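Side-chain contacts in 16S rRNA (adenine(1408)-N(1))-methyltransferase (Escherichia coli, PDB 3P2E), which methylates N1 of adenine 1408 in the 16S rRNA of assembled 30S subunits, using S-adenosylmethionine, and so gives resistance to many aminoglycosides: residues V10-K14 and D15-E19; F92-K95 and N96-D99; L104-G108 and T109-Y113. All coordinates share one frame; numbering follows the deposited sequence.

How the interactions relate
From the N terminus, interaction 1 comes first, where the loop after strand 8-10 enters helix 14-21. Interaction 2 lies far along the chain, at the turn that leads into strand 98-104. Interaction 3 follows at the other end of that strand, where the chain enters helix 108-115. Each contact closes a short local turn. They run in series, and none nests in or crosses another. Interactions 1 and 2 touch: K14 NZ reaches E93 O, and L17 packs on L94 and I97, which ties helix 14-21 to the turn just before strand 98-104. Interaction 3 stands apart, its centre about 21 Å from that of interaction 2, and forms part of the cofactor site.

Interaction 1: V10-K14 and D15-E19; sequences VDLSK and DELTE
S13 and E16 form a capping box at the start of helix 14-21. S13 is the N-cap residue: its OG accepts a hydrogen bond from the backbone N of E16 at 3.1 Å. The E16 side chain returns the bond. E16 CB lies 3.6 Å from L12 CD1 and also borders S13 OG. CG leaves CB beside the backbone N (chi1 -65°), which turns the chain back toward the loop. E16 CG passes S13 OG at 2.9 Å, a tight approach. Beyond CG the chain is extended, and E16 OE1 takes the N-H of S13 at 3.0 Å in a nearly straight bond (173°), through the lone pair turned away from OE2. Two backbone N-H groups at the helix start are thus satisfied by side chains. On the apolar side, L12 CD2 meets L17 CD1 at 4.0 Å, the two side chains crossing at about a right angle. L12 also rests on I3 of strand 3-5. One turn on, K14 O accepts hydrogen bonds from both N and OG1 of T18, on opposite faces of its carbonyl plane. K14 NZ bonds to E93 O and also donates to a water at 2.7 Å, which donates to T18 OG1.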
# COMPACT_ATOMS: atom_id res chain seq x y z
N VAL A 10 1.20 -19.80 -3.27
CA VAL A 10 0.39 -20.75 -2.52
C VAL A 10 -0.92 -20.12 -2.09
O VAL A 10 -1.05 -18.89 -2.05
CB VAL A 10 1.14 -21.27 -1.27
CG1 VAL A 10 2.34 -22.10 -1.69
CG2 VAL A 10 1.57 -20.10 -0.41
N ASP A 11 -1.90 -20.96 -1.77
CA ASP A 11 -3.20 -20.46 -1.36
C ASP A 11 -3.32 -20.30 0.15
O ASP A 11 -2.94 -21.20 0.91
CB ASP A 11 -4.31 -21.39 -1.85
CG ASP A 11 -5.69 -20.91 -1.45
OD1 ASP A 11 -6.09 -19.83 -1.91
OD2 ASP A 11 -6.36 -21.62 -0.68
N LEU A 12 -3.82 -19.15 0.57
CA LEU A 12 -4.03 -18.86 1.99
C LEU A 12 -5.53 -18.64 2.15
O LEU A 12 -6.11 -17.76 1.51
CB LEU A 12 -3.27 -17.59 2.41
CG LEU A 12 -3.33 -17.29 3.91
CD1 LEU A 12 -2.47 -18.31 4.65
CD2 LEU A 12 -2.84 -15.88 4.20
N SER A 13 -6.16 -19.44 2.99
CA SER A 13 -7.59 -19.34 3.21
C SER A 13 -7.94 -18.21 4.17
O SER A 13 -7.07 -17.68 4.86
CB SER A 13 -8.13 -20.65 3.77
OG SER A 13 -7.67 -20.84 5.10
N LYS A 14 -9.22 -17.86 4.22
CA LYS A 14 -9.69 -16.81 5.11
C LYS A 14 -9.42 -17.20 6.56
O LYS A 14 -8.98 -16.37 7.36
CB LYS A 14 -11.18 -16.56 4.90
CG LYS A 14 -11.78 -15.53 5.85
CD LYS A 14 -11.03 -14.20 5.77
CE LYS A 14 -11.65 -13.16 6.70
NZ LYS A 14 -10.90 -11.88 6.66
N ASP A 15 -9.67 -18.46 6.90
CA ASP A 15 -9.45 -18.92 8.27
C ASP A 15 -7.97 -18.88 8.65
O ASP A 15 -7.63 -18.57 9.79
CB ASP A 15 -9.99 -20.34 8.45
CG ASP A 15 -11.50 -20.40 8.40
OD1 ASP A 15 -12.15 -19.53 9.00
OD2 ASP A 15 -12.04 -21.33 7.76
N GLU A 16 -7.10 -19.19 7.70
CA GLU A 16 -5.67 -19.18 7.97
C GLU A 16 -5.21 -17.74 8.21
O GLU A 16 -4.39 -17.47 9.09
CB GLU A 16 -4.89 -19.79 6.81
CG GLU A 16 -5.18 -21.26 6.59
CD GLU A 16 -4.32 -21.87 5.51
OE1 GLU A 16 -4.43 -21.44 4.34
OE2 GLU A 16 -3.53 -22.79 5.82
N LEU A 17 -5.74 -16.82 7.41
CA LEU A 17 -5.39 -15.41 7.53
C LEU A 17 -5.82 -14.88 8.89
O LEU A 17 -5.07 -14.18 9.57
CB LEU A 17 -6.06 -14.61 6.42
CG LEU A 17 -5.81 -13.10 6.42
CD1 LEU A 17 -4.33 -12.81 6.26
CD2 LEU A 17 -6.61 -12.47 5.28
N THR A 18 -7.04 -15.22 9.29
CA THR A 18 -7.58 -14.78 10.57
C THR A 18 -6.69 -15.24 11.72
O THR A 18 -6.45 -14.49 12.67
CB THR A 18 -9.01 -15.31 10.78
OG1 THR A 18 -9.86 -14.82 9.74
CG2 THR A 18 -9.56 -14.87 12.13
N GLU A 19 -6.18 -16.46 11.62
CA GLU A 19 -5.32 -17.02 12.66
C GLU A 19 -4.03 -16.21 12.77
O GLU A 19 -3.58 -15.90 13.86
CB GLU A 19 -5.02 -18.49 12.34
CG GLU A 19 -4.37 -19.27 13.48
CD GLU A 19 -2.86 -19.07 13.56
OE1 GLU A 19 -2.25 -19.58 14.51
OE2 GLU A 19 -2.30 -18.41 12.66
O HOH W 1 -9.02 -12.38 8.48

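Interaction 2: F92-K95 and N96-D99; sequences FELK and NIAD
L94 ends a short 3-10 segment, and the chain then doubles back through N96, whose left-handed backbone (phi 52°, psi 46°) brings I97 up beside L94. Within the first segment, K95 N donates to F92 O, which closes the 3-10 turn. The I97 side chain carries the contact. Its CB bond points toward 92-95, and I97 CB lies 3.6 Å from L94 O. The CG2 methyl sits between its own backbone N and carbonyl carbon. From there I97 CG2 presses on L94 O at 3.0 Å, closer than usual packing, and meets L94 CB more loosely at 4.3 Å. The other branch starts with CG1 anti to the backbone N (chi1 -165°). It stretches out so that I97 CD1 ends 4.3 Å from E93 O. The CB bond of L94 points away from 96-99, and its side chain packs on I52 and I54 of strand 49-54. Both L94 and I97 also border L17 of helix 14-21, and I97 touches I29 of strand 26-31. The K95 chain bends at its second torsion and returns over the 3-10 segment, where NZ makes weak hydrogen bonds to L90 O and P91 O. Between the two segments the contact is van der Waals packing and lacks a directional polar bond; backbone bonds of N96 to D127 and of I97 to L128 hold the turn from outside.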
# COMPACT_ATOMS: atom_id res chain seq x y z
N PHE A 92 -11.49 -11.49 -1.74
CA PHE A 92 -12.59 -11.30 -0.81
C PHE A 92 -12.16 -11.49 0.64
O PHE A 92 -12.79 -10.97 1.56
CB PHE A 92 -13.74 -12.26 -1.14
CG PHE A 92 -13.52 -13.67 -0.65
CD1 PHE A 92 -14.00 -14.06 0.60
CD2 PHE A 92 -12.84 -14.60 -1.43
CE1 PHE A 92 -13.80 -15.36 1.06
CE2 PHE A 92 -12.64 -15.90 -0.98
CZ PHE A 92 -13.12 -16.28 0.26
N GLU A 93 -11.06 -12.22 0.84
CA GLU A 93 -10.57 -12.47 2.19
C GLU A 93 -10.05 -11.21 2.87
O GLU A 93 -9.92 -11.16 4.09
CB GLU A 93 -9.48 -13.55 2.17
CG GLU A 93 -9.95 -14.92 1.67
CD GLU A 93 -9.64 -15.17 0.20
OE1 GLU A 93 -9.66 -14.20 -0.59
OE2 GLU A 93 -9.38 -16.33 -0.17
N LEU A 94 -9.77 -10.18 2.08
CA LEU A 94 -9.24 -8.93 2.64
C LEU A 94 -10.31 -7.89 2.95
O LEU A 94 -10.00 -6.78 3.40
CB LEU A 94 -8.20 -8.33 1.69
CG LEU A 94 -6.95 -9.17 1.43
CD1 LEU A 94 -6.01 -8.36 0.54
CD2 LEU A 94 -6.27 -9.53 2.74
N LYS A 95 -11.57 -8.23 2.70
CA LYS A 95 -12.64 -7.28 2.97
C LYS A 95 -12.77 -6.93 4.45
O LYS A 95 -12.73 -7.82 5.31
CB LYS A 95 -13.97 -7.84 2.45
CG LYS A 95 -14.21 -7.62 0.97
CD LYS A 95 -12.99 -7.99 0.15
CE LYS A 95 -13.19 -7.63 -1.31
NZ LYS A 95 -11.92 -7.76 -2.07
N ASN A 96 -12.91 -5.64 4.73
CA ASN A 96 -13.10 -5.14 6.10
C ASN A 96 -12.05 -5.66 7.08
O ASN A 96 -12.38 -6.05 8.20
CB ASN A 96 -14.50 -5.53 6.57
CG ASN A 96 -14.90 -4.86 7.87
OD1 ASN A 96 -14.88 -3.63 7.98
ND2 ASN A 96 -15.28 -5.66 8.85
N ILE A 97 -10.79 -5.62 6.68
CA ILE A 97 -9.72 -6.15 7.54
C ILE A 97 -8.63 -5.15 7.97
O ILE A 97 -7.96 -5.36 8.98
CB ILE A 97 -9.01 -7.32 6.82
CG1 ILE A 97 -8.16 -8.13 7.80
CG2 ILE A 97 -8.11 -6.78 5.71
CD1 ILE A 97 -7.46 -9.31 7.14
N ALA A 98 -8.46 -4.08 7.21
CA ALA A 98 -7.38 -3.13 7.50
C ALA A 98 -7.65 -1.90 8.36
O ALA A 98 -8.67 -1.22 8.22
CB ALA A 98 -6.73 -2.70 6.20
N ASP A 99 -6.70 -1.60 9.24
CA ASP A 99 -6.77 -0.43 10.10
C ASP A 99 -6.23 0.76 9.30
O ASP A 99 -6.51 1.92 9.61
CB ASP A 99 -5.92 -0.63 11.35
CG ASP A 99 -6.51 -1.63 12.30
OD1 ASP A 99 -7.40 -1.24 13.10
OD2 ASP A 99 -6.11 -2.81 12.25

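Interaction 3: L104-G108 and T109-Y113; sequences LFPWG and TLLEY. With SAH (S-adenosyl-L-homocysteine), chain C.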
# COMPACT_ATOMS: atom_id res chain seq x y z
N LEU A 104 1.51 3.99 -2.42
CA LEU A 104 2.70 4.83 -2.50
C LEU A 104 3.38 4.84 -3.86
O LEU A 104 3.67 3.79 -4.43
CB LEU A 104 3.73 4.37 -1.46
CG LEU A 104 3.19 4.13 -0.05
CD1 LEU A 104 4.27 3.47 0.79
CD2 LEU A 104 2.74 5.44 0.57
N PHE A 105 3.61 6.05 -4.38
CA PHE A 105 4.29 6.24 -5.66
C PHE A 105 3.76 5.29 -6.73
O PHE A 105 4.54 4.60 -7.40
CB PHE A 105 5.79 6.04 -5.47
CG PHE A 105 6.33 6.71 -4.24
CD1 PHE A 105 6.41 8.10 -4.16
CD2 PHE A 105 6.71 5.96 -3.14
CE1 PHE A 105 6.85 8.73 -3.00
CE2 PHE A 105 7.15 6.57 -1.96
CZ PHE A 105 7.23 7.97 -1.90
N PRO A 106 2.43 5.23 -6.90
CA PRO A 106 1.86 4.33 -7.91
C PRO A 106 2.27 4.72 -9.33
O PRO A 106 2.67 5.85 -9.59
CB PRO A 106 0.36 4.46 -7.68
CG PRO A 106 0.22 5.90 -7.26
CD PRO A 106 1.38 6.06 -6.29
N TRP A 107 2.15 3.75 -10.24
CA TRP A 107 2.48 3.97 -11.64
C TRP A 107 1.51 3.13 -12.44
O TRP A 107 0.83 2.26 -11.90
CB TRP A 107 3.92 3.52 -11.90
CG TRP A 107 4.64 4.33 -12.94
CD1 TRP A 107 4.92 5.67 -12.89
CD2 TRP A 107 5.22 3.85 -14.16
NE1 TRP A 107 5.64 6.04 -14.00
CE2 TRP A 107 5.84 4.95 -14.79
CE3 TRP A 107 5.27 2.59 -14.77
CZ2 TRP A 107 6.51 4.82 -16.01
CZ3 TRP A 107 5.94 2.47 -15.99
CH2 TRP A 107 6.55 3.58 -16.59
N GLY A 108 1.42 3.38 -13.74
CA GLY A 108 0.51 2.60 -14.55
C GLY A 108 -0.96 2.83 -14.23
O GLY A 108 -1.36 3.95 -13.87
N THR A 109 -1.77 1.79 -14.36
CA THR A 109 -3.20 1.93 -14.11
C THR A 109 -3.53 2.36 -12.68
O THR A 109 -4.47 3.11 -12.47
CB THR A 109 -3.96 0.62 -14.45
OG1 THR A 109 -3.50 -0.46 -13.62
CG2 THR A 109 -3.75 0.24 -15.90
N LEU A 110 -2.76 1.90 -11.70
CA LEU A 110 -3.04 2.27 -10.31
C LEU A 110 -2.92 3.77 -10.11
O LEU A 110 -3.72 4.38 -9.39
CB LEU A 110 -2.09 1.53 -9.35
CG LEU A 110 -2.39 1.71 -7.86
CD1 LEU A 110 -3.84 1.36 -7.56
CD2 LEU A 110 -1.44 0.84 -7.04
N LEU A 111 -1.93 4.39 -10.75
CA LEU A 111 -1.77 5.83 -10.62
C LEU A 111 -3.02 6.53 -11.16
O LEU A 111 -3.55 7.44 -10.52
CB LEU A 111 -0.53 6.31 -11.39
CG LEU A 111 -0.34 7.83 -11.48
CD1 LEU A 111 -0.19 8.42 -10.09
CD2 LEU A 111 0.88 8.15 -12.33
N GLU A 112 -3.51 6.10 -12.31
CA GLU A 112 -4.70 6.72 -12.89
C GLU A 112 -5.94 6.53 -12.00
O GLU A 112 -6.76 7.43 -11.88
CB GLU A 112 -4.97 6.18 -14.30
CG GLU A 112 -5.64 4.82 -14.36
CD GLU A 112 -6.09 4.45 -15.76
OE1 GLU A 112 -6.85 5.24 -16.37
OE2 GLU A 112 -5.70 3.37 -16.25
N TYR A 113 -6.07 5.37 -11.37
CA TYR A 113 -7.23 5.13 -10.51
C TYR A 113 -7.25 6.11 -9.34
O TYR A 113 -8.31 6.50 -8.86
CB TYR A 113 -7.24 3.70 -9.96
CG TYR A 113 -7.36 2.63 -11.02
CD1 TYR A 113 -8.02 2.88 -12.22
CD2 TYR A 113 -6.83 1.35 -10.81
CE1 TYR A 113 -8.15 1.88 -13.19
CE2 TYR A 113 -6.96 0.35 -11.77
CZ TYR A 113 -7.62 0.63 -12.96
OH TYR A 113 -7.75 -0.35 -13.92
N SAH C . 4.68 1.21 -3.95
CA SAH C . 5.74 0.94 -4.76
CB SAH C . 5.38 1.26 -6.22
CG SAH C . 6.21 0.64 -7.31
SD SAH C . 5.77 1.02 -8.97
C SAH C . 7.03 1.67 -4.21
O SAH C . 7.94 1.03 -4.54
OXT SAH C . 7.04 2.66 -3.61
C5' SAH C . 4.01 0.86 -9.25
C4' SAH C . 3.55 -0.59 -8.74
O4' SAH C . 2.13 -0.51 -8.88
C3' SAH C . 4.05 -1.75 -9.57
O3' SAH C . 4.75 -2.72 -8.73
C2' SAH C . 2.75 -2.31 -10.27
O2' SAH C . 2.72 -3.70 -10.50
C1' SAH C . 1.64 -1.82 -9.32
N9 SAH C . 0.29 -1.66 -9.98
C8 SAH C . 0.01 -1.00 -11.18
N7 SAH C . -1.26 -1.08 -11.53
C5 SAH C . -1.82 -1.84 -10.45
C6 SAH C . -3.19 -2.23 -10.31
N6 SAH C . -4.14 -1.90 -11.22
N1 SAH C . -3.45 -2.97 -9.16
C2 SAH C . -2.47 -3.31 -8.23
N3 SAH C . -1.14 -2.92 -8.38
C4 SAH C . -0.91 -2.19 -9.52
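G108 O takes two weak hydrogen bonds in the first turn of helix 108-115, from L111 N at 3.2 Å and from E112 N at 3.4 Å. G108 itself has a positive phi of 68°, which suits a glycine. Two residues earlier, the P106 ring packs on the helix. P106 CB meets L110 CG at 3.9 Å. P106 CG meets L111 CD1 at 3.8 Å, and these two side chains cross at about a right angle.

The loop and first helix turn also line the S-adenosyl-L-homocysteine site. T109 OG1 lies between the residue's own backbone N and carbonyl carbon (chi1 61°) and there accepts a hydrogen bond from adenine N6 at 2.9 Å, almost straight (176°). L110 lies over one face of the adenine: L110 CB is 3.6 Å from C5 of the ligand, and its CD2 sits above C4. At the other end of the ligand, the amino N donates to L104 O at 2.8 Å. The F105 ring offers its edge to the carboxylate, with F105 CD2 3.3 Å from OXT, which lies in the ring plane. The CB bond of W107 points away from the helix, and its ring makes an edge-to-face contact with W197. D55, A87 and E88 are among the residues that complete the hydrogen bonding of the ligand.

The sheet order 3-2-1-4-5-7-6 is that of a class I, Rossmann-like methyltransferase, and the loop after strand 98-104 is a standard part of the cofactor site in that fold.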